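PDB 6GZW: Dye type peroxidase A from Streptomyces lividans 1326, which is a haem-containing dye-decolourising peroxidase that probably uses hydrogen peroxide to oxidise dyes and other substrates. Local coordinates for residues R29-A34 / R156-G161; W127-A132 / V323-D328. All blocks are in the same frame, centred on the assembly; numbering follows the deposited sequence.

Contact 1 (R29-A34 / R156-G161); sequences RGHLVA and RWQMNG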
loop_
_atom_site.group_PDB
_atom_site.type_symbol
_atom_site.label_atom_id
_atom_site.label_comp_id
_atom_site.label_asym_id
_atom_site.label_seq_id
_atom_site.Cartn_x
_atom_site.Cartn_y
_atom_site.Cartn_z
ATOM N N ARG A 29 -3.079 -1.630 -6.568
ATOM C CA ARG A 29 -1.817 -1.947 -5.929
ATOM C C ARG A 29 -0.766 -2.228 -6.980
ATOM O O ARG A 29 -1.045 -2.950 -7.921
ATOM C CB ARG A 29 -2.007 -3.167 -5.035
ATOM C CG ARG A 29 -0.784 -3.597 -4.270
ATOM C CD ARG A 29 -0.151 -2.440 -3.545
ATOM N NE ARG A 29 0.589 -2.900 -2.397
ATOM C CZ ARG A 29 1.340 -2.141 -1.633
ATOM N NH1 ARG A 29 1.481 -0.840 -1.883
ATOM N NH2 ARG A 29 1.955 -2.682 -0.602
ATOM N N GLY A 30 0.418 -1.624 -6.826
ATOM C CA GLY A 30 1.564 -1.811 -7.718
ATOM C C GLY A 30 2.855 -2.117 -6.971
ATOM O O GLY A 30 3.105 -1.628 -5.872
ATOM N N HIS A 31 3.678 -2.968 -7.579
ATOM C CA HIS A 31 5.060 -3.140 -7.172
ATOM C C HIS A 31 5.911 -3.078 -8.447
ATOM O O HIS A 31 5.672 -3.863 -9.374
ATOM C CB HIS A 31 5.285 -4.486 -6.489
ATOM C CG HIS A 31 4.424 -4.744 -5.285
ATOM N ND1 HIS A 31 4.574 -4.080 -4.084
ATOM C CD2 HIS A 31 3.408 -5.622 -5.102
ATOM C CE1 HIS A 31 3.690 -4.551 -3.213
ATOM N NE2 HIS A 31 2.986 -5.507 -3.796
ATOM N N LEU A 32 6.869 -2.168 -8.482
ATOM C CA LEU A 32 7.852 -2.105 -9.565
ATOM C C LEU A 32 9.161 -2.628 -9.002
ATOM O O LEU A 32 9.520 -2.276 -7.885
ATOM C CB LEU A 32 8.067 -0.687 -10.049
ATOM C CG LEU A 32 6.841 0.145 -10.448
ATOM C CD1 LEU A 32 7.229 1.487 -11.056
ATOM C CD2 LEU A 32 5.922 -0.623 -11.390
ATOM N N VAL A 33 9.878 -3.468 -9.750
ATOM C CA VAL A 33 11.135 -4.006 -9.254
ATOM C C VAL A 33 12.120 -4.099 -10.417
ATOM O O VAL A 33 11.705 -4.371 -11.537
ATOM C CB VAL A 33 10.892 -5.352 -8.536
ATOM C CG1 VAL A 33 10.118 -6.323 -9.395
ATOM C CG2 VAL A 33 12.172 -5.956 -7.989
ATOM N N ALA A 34 13.380 -3.749 -10.160
ATOM C CA ALA A 34 14.461 -3.946 -11.095
ATOM C C ALA A 34 15.424 -4.984 -10.539
ATOM O O ALA A 34 15.674 -5.017 -9.331
ATOM C CB ALA A 34 15.167 -2.624 -11.370
ATOM N N ARG A 156 17.792 -5.024 -7.533
ATOM C CA ARG A 156 18.502 -3.754 -7.571
ATOM C C ARG A 156 17.712 -2.673 -6.820
ATOM O O ARG A 156 18.257 -1.935 -6.016
ATOM C CB ARG A 156 18.727 -3.332 -9.036
ATOM C CG ARG A 156 19.496 -2.036 -9.188
ATOM C CD ARG A 156 19.608 -1.598 -10.644
ATOM N NE ARG A 156 20.291 -0.312 -10.680
ATOM C CZ ARG A 156 21.598 -0.131 -10.556
ATOM N NH1 ARG A 156 22.423 -1.176 -10.490
ATOM N NH2 ARG A 156 22.082 1.100 -10.518
ATOM N N TRP A 157 16.430 -2.582 -7.125
ATOM C CA TRP A 157 15.530 -1.627 -6.459
ATOM C C TRP A 157 14.092 -2.100 -6.545
ATOM O O TRP A 157 13.737 -2.922 -7.382
ATOM C CB TRP A 157 15.671 -0.185 -6.977
ATOM C CG TRP A 157 15.436 0.068 -8.429
ATOM C CD1 TRP A 157 16.379 0.224 -9.374
ATOM C CD2 TRP A 157 14.168 0.255 -9.091
ATOM N NE1 TRP A 157 15.797 0.487 -10.599
ATOM C CE2 TRP A 157 14.437 0.517 -10.449
ATOM C CE3 TRP A 157 12.840 0.228 -8.673
ATOM C CZ2 TRP A 157 13.427 0.725 -11.383
ATOM C CZ3 TRP A 157 11.838 0.435 -9.593
ATOM C CH2 TRP A 157 12.141 0.677 -10.946
ATOM N N GLN A 158 13.273 -1.619 -5.628
ATOM C CA GLN A 158 11.867 -2.024 -5.609
ATOM C C GLN A 158 11.048 -0.937 -4.961
ATOM O O GLN A 158 11.469 -0.364 -3.910
ATOM C CB GLN A 158 11.693 -3.366 -4.892
ATOM C CG GLN A 158 10.302 -4.001 -5.063
ATOM C CD GLN A 158 9.342 -3.606 -3.968
ATOM O OE1 GLN A 158 9.623 -3.839 -2.813
ATOM N NE2 GLN A 158 8.186 -3.073 -4.332
ATOM N N MET A 159 9.943 -0.590 -5.630
ATOM C CA MET A 159 9.029 0.497 -5.195
ATOM C C MET A 159 7.594 -0.019 -5.099
ATOM O O MET A 159 7.118 -0.740 -5.983
ATOM C CB MET A 159 9.117 1.694 -6.167
ATOM C CG MET A 159 10.509 2.284 -6.225
ATOM S SD MET A 159 10.667 3.591 -7.447
ATOM C CE MET A 159 12.452 3.643 -7.514
ATOM N N ASN A 160 6.861 0.421 -4.074
ATOM C CA ASN A 160 5.452 0.133 -3.928
ATOM C C ASN A 160 4.610 1.315 -4.359
ATOM O O ASN A 160 4.967 2.453 -4.098
ATOM C CB ASN A 160 5.080 -0.079 -2.466
ATOM C CG ASN A 160 5.795 -1.252 -1.831
ATOM O OD1 ASN A 160 6.151 -2.248 -2.508
ATOM N ND2 ASN A 160 5.987 -1.155 -0.489
ATOM N N GLY A 161 3.452 1.015 -4.941
ATOM C CA GLY A 161 2.497 2.038 -5.323
ATOM C C GLY A 161 1.057 1.633 -5.062
ATOM O O GLY A 161 0.759 0.488 -4.714
#
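A classic beta bulge lies at one end of the antiparallel pairing of 29-34 with 156-161: Arg156 and Trp157 both face Ala34, whose O takes a bond from Arg156 N (2.8 Å) and a weak one from Trp157 N. Further along, Leu32 and Met159 form a hydrogen-bonded pair, with Met159 N to Leu32 O at 2.8 Å. At the far end Gly161 O is gripped twice, by Gly30 N and by Arg29 NH1 (3.2 Å), which arrive from opposite faces of its carbonyl plane; the bend in the arginine chain at chi2 (50°) brings the guanidinium edge there. On the face with His31 and Val33, His31 ND1 donates to Asn160 OD1 at 2.9 Å, the acceptor in the ring plane but the donor above the Asn160 amide plane. From the opposite face Gln158 NE2 adds a nearly straight bond (172°), while Asn160 ND2 binds His307 O of the second subunit. Were Asn160 an alanine, His31 ND1 and Gln158 NE2 would probably lose their shared acceptor, and the subunit contact one of its bonds. On the opposite sheet face Trp157 (chi1 59°) lays its ring over Ala34: CB sits 3.4 Å from the five-membered-ring centroid, a CH-pi contact. Met159 CE lies over the rim of the ring's other face. Such a pairing of fourth strand with first is typical of a ferredoxin-like half of a Dyp-type peroxidase.

Contact 2 (W127-A132 / V323-D328); sequences WVQIGA and VCWQAD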
loop_
_atom_site.group_PDB
_atom_site.type_symbol
_atom_site.label_atom_id
_atom_site.label_comp_id
_atom_site.label_asym_id
_atom_site.label_seq_id
_atom_site.Cartn_x
_atom_site.Cartn_y
_atom_site.Cartn_z
ATOM N N TRP A 127 13.426 -5.275 -15.652
ATOM C CA TRP A 127 12.341 -4.610 -14.909
ATOM C C TRP A 127 11.109 -5.480 -14.917
ATOM O O TRP A 127 10.791 -6.099 -15.921
ATOM C CB TRP A 127 12.058 -3.283 -15.594
ATOM C CG TRP A 127 10.942 -2.441 -15.045
ATOM C CD1 TRP A 127 10.944 -1.672 -13.893
ATOM C CD2 TRP A 127 9.662 -2.250 -15.654
ATOM N NE1 TRP A 127 9.751 -1.011 -13.786
ATOM C CE2 TRP A 127 8.945 -1.340 -14.846
ATOM C CE3 TRP A 127 9.060 -2.735 -16.831
ATOM C CZ2 TRP A 127 7.640 -0.912 -15.170
ATOM C CZ3 TRP A 127 7.748 -2.326 -17.146
ATOM C CH2 TRP A 127 7.063 -1.407 -16.332
ATOM N N VAL A 128 10.413 -5.555 -13.772
ATOM C CA VAL A 128 9.115 -6.199 -13.716
ATOM C C VAL A 128 8.115 -5.257 -13.078
ATOM O O VAL A 128 8.424 -4.630 -12.043
ATOM C CB VAL A 128 9.154 -7.513 -12.890
ATOM C CG1 VAL A 128 7.821 -8.239 -13.024
ATOM C CG2 VAL A 128 10.310 -8.382 -13.344
ATOM N N GLN A 129 6.929 -5.165 -13.694
ATOM C CA GLN A 129 5.805 -4.412 -13.142
ATOM C C GLN A 129 4.719 -5.377 -12.720
ATOM O O GLN A 129 4.207 -6.165 -13.522
ATOM C CB GLN A 129 5.253 -3.439 -14.188
ATOM C CG GLN A 129 3.987 -2.680 -13.771
ATOM C CD GLN A 129 3.435 -1.867 -14.916
ATOM O OE1 GLN A 129 2.956 -2.428 -15.920
ATOM N NE2 GLN A 129 3.508 -0.558 -14.796
ATOM N N ILE A 130 4.340 -5.302 -11.444
ATOM C CA ILE A 130 3.269 -6.114 -10.917
ATOM C C ILE A 130 2.152 -5.192 -10.445
ATOM O O ILE A 130 2.420 -4.221 -9.738
ATOM C CB ILE A 130 3.779 -6.963 -9.748
ATOM C CG1 ILE A 130 4.783 -7.964 -10.323
ATOM C CG2 ILE A 130 2.622 -7.675 -9.032
ATOM C CD1 ILE A 130 5.645 -8.591 -9.306
ATOM N N GLY A 131 0.921 -5.498 -10.832
ATOM C CA GLY A 131 -0.258 -4.807 -10.349
ATOM C C GLY A 131 -1.470 -5.688 -10.181
ATOM O O GLY A 131 -1.611 -6.697 -10.876
ATOM N N ALA A 132 -2.306 -5.345 -9.204
ATOM C CA ALA A 132 -3.554 -6.027 -8.948
ATOM C C ALA A 132 -4.430 -5.170 -8.077
ATOM O O ALA A 132 -3.960 -4.191 -7.478
ATOM C CB ALA A 132 -3.301 -7.390 -8.268
ATOM N N VAL A 323 4.750 6.176 -15.035
ATOM C CA VAL A 323 5.067 5.052 -15.917
ATOM C C VAL A 323 4.424 5.333 -17.255
ATOM O O VAL A 323 3.199 5.343 -17.371
ATOM C CB VAL A 323 4.526 3.727 -15.360
ATOM C CG1 VAL A 323 4.996 2.572 -16.227
ATOM C CG2 VAL A 323 5.000 3.520 -13.940
ATOM N N CYS A 324 5.231 5.617 -18.270
ATOM C CA CYS A 324 4.682 5.954 -19.586
ATOM C C CYS A 324 5.206 4.999 -20.635
ATOM O O CYS A 324 6.311 4.447 -20.511
ATOM C CB CYS A 324 4.973 7.407 -20.021
ATOM S SG CYS A 324 6.721 7.803 -20.239
ATOM N N TRP A 325 4.395 4.875 -21.686
ATOM C CA TRP A 325 4.547 3.868 -22.717
ATOM C C TRP A 325 4.526 4.574 -24.086
ATOM O O TRP A 325 3.661 5.404 -24.322
ATOM C CB TRP A 325 3.383 2.883 -22.600
ATOM C CG TRP A 325 3.369 2.101 -21.309
ATOM C CD1 TRP A 325 2.655 2.361 -20.163
ATOM C CD2 TRP A 325 4.090 0.902 -21.073
ATOM N NE1 TRP A 325 2.916 1.388 -19.218
ATOM C CE2 TRP A 325 3.790 0.476 -19.764
ATOM C CE3 TRP A 325 4.985 0.150 -21.842
ATOM C CZ2 TRP A 325 4.356 -0.668 -19.219
ATOM C CZ3 TRP A 325 5.529 -1.005 -21.301
ATOM C CH2 TRP A 325 5.232 -1.378 -19.994
ATOM N N GLN A 326 5.485 4.236 -24.953
ATOM C CA GLN A 326 5.569 4.801 -26.297
ATOM C C GLN A 326 6.338 3.864 -27.226
ATOM O O GLN A 326 7.131 3.038 -26.762
ATOM C CB GLN A 326 6.281 6.156 -26.247
ATOM C CG GLN A 326 7.634 6.133 -25.567
ATOM C CD GLN A 326 7.615 6.688 -24.152
ATOM O OE1 GLN A 326 7.499 7.911 -23.956
ATOM N NE2 GLN A 326 7.749 5.813 -23.168
ATOM N N ALA A 327 6.131 4.007 -28.536
ATOM C CA ALA A 327 6.881 3.203 -29.509
ATOM C C ALA A 327 8.327 3.640 -29.581
ATOM O O ALA A 327 9.177 2.843 -29.947
ATOM C CB ALA A 327 6.243 3.288 -30.900
ATOM N N ASP A 328 8.610 4.902 -29.249
ATOM C CA ASP A 328 9.958 5.454 -29.316
ATOM C C ASP A 328 10.095 6.597 -28.291
ATOM O O ASP A 328 9.413 7.605 -28.447
ATOM C CB ASP A 328 10.194 5.992 -30.752
ATOM C CG ASP A 328 11.501 6.726 -30.916
ATOM O OD1 ASP A 328 12.347 6.755 -30.000
ATOM O OD2 ASP A 328 11.720 7.306 -32.028
#
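Trp127 and Trp325 meet through the far corners of their six-membered rings, CZ3 of Trp127 lying 3.9 Å from CH2 of Trp325. The contact is one-sided in its geometry: Trp325 CH2 sits at the Trp127 edge, close to that ring's plane, whereas Trp127 CZ3 comes to the Trp325 ring obliquely. Trp127 reaches across because its CG stands opposite the backbone N (chi1 178°), carrying the indole forward from the strand. Trp325 takes the other course, with CG beside the backbone N (chi1 -64°), which swings its ring back toward 127-132. The two strands face each other across the interior of the barrel-like fold of Dyp-type peroxidases, one from each homologous half; their axes stay 11.9 Å apart at an angle of 114°, so side chains alone span the gap. Gln129 extends its chain beyond CG and comes at Val323 from the opposite direction, its amide group against CG1, with the same amide group at the edge of the Trp325 ring. Val323 CG1 also approaches Trp127 CH2, at a loose 4.5 Å. One face of the Trp127 indole is covered from its own strand by the backbone N of Gln129, 4.3 Å above the plane, and Phe358 stacks with this indole as well.

How the contacts relate
Contacts 1 and 2 have centres 11 Å apart and share one antiparallel sheet, in which strands 29-37 and 126-132 are neighbours. Along the chain the segments run 29-34, 127-132, 156-161, 323-328, so the two contacts cross. Direct evidence of their union is the His31 N to Ile130 O distance of 2.8 Å, a probable hydrogen bond, and the packing of Leu32 CD2 on Gln129 CG at 3.7 Å. Contact 1 stays within the N-terminal family region, while contact 2 joins it to the C-terminal one. Haem lies about 13 Å from the Met159 side chain and about 10 Å from that of Val323, so neither of these two side chains touches it; both contacts belong to the buried packing on and between the two halves.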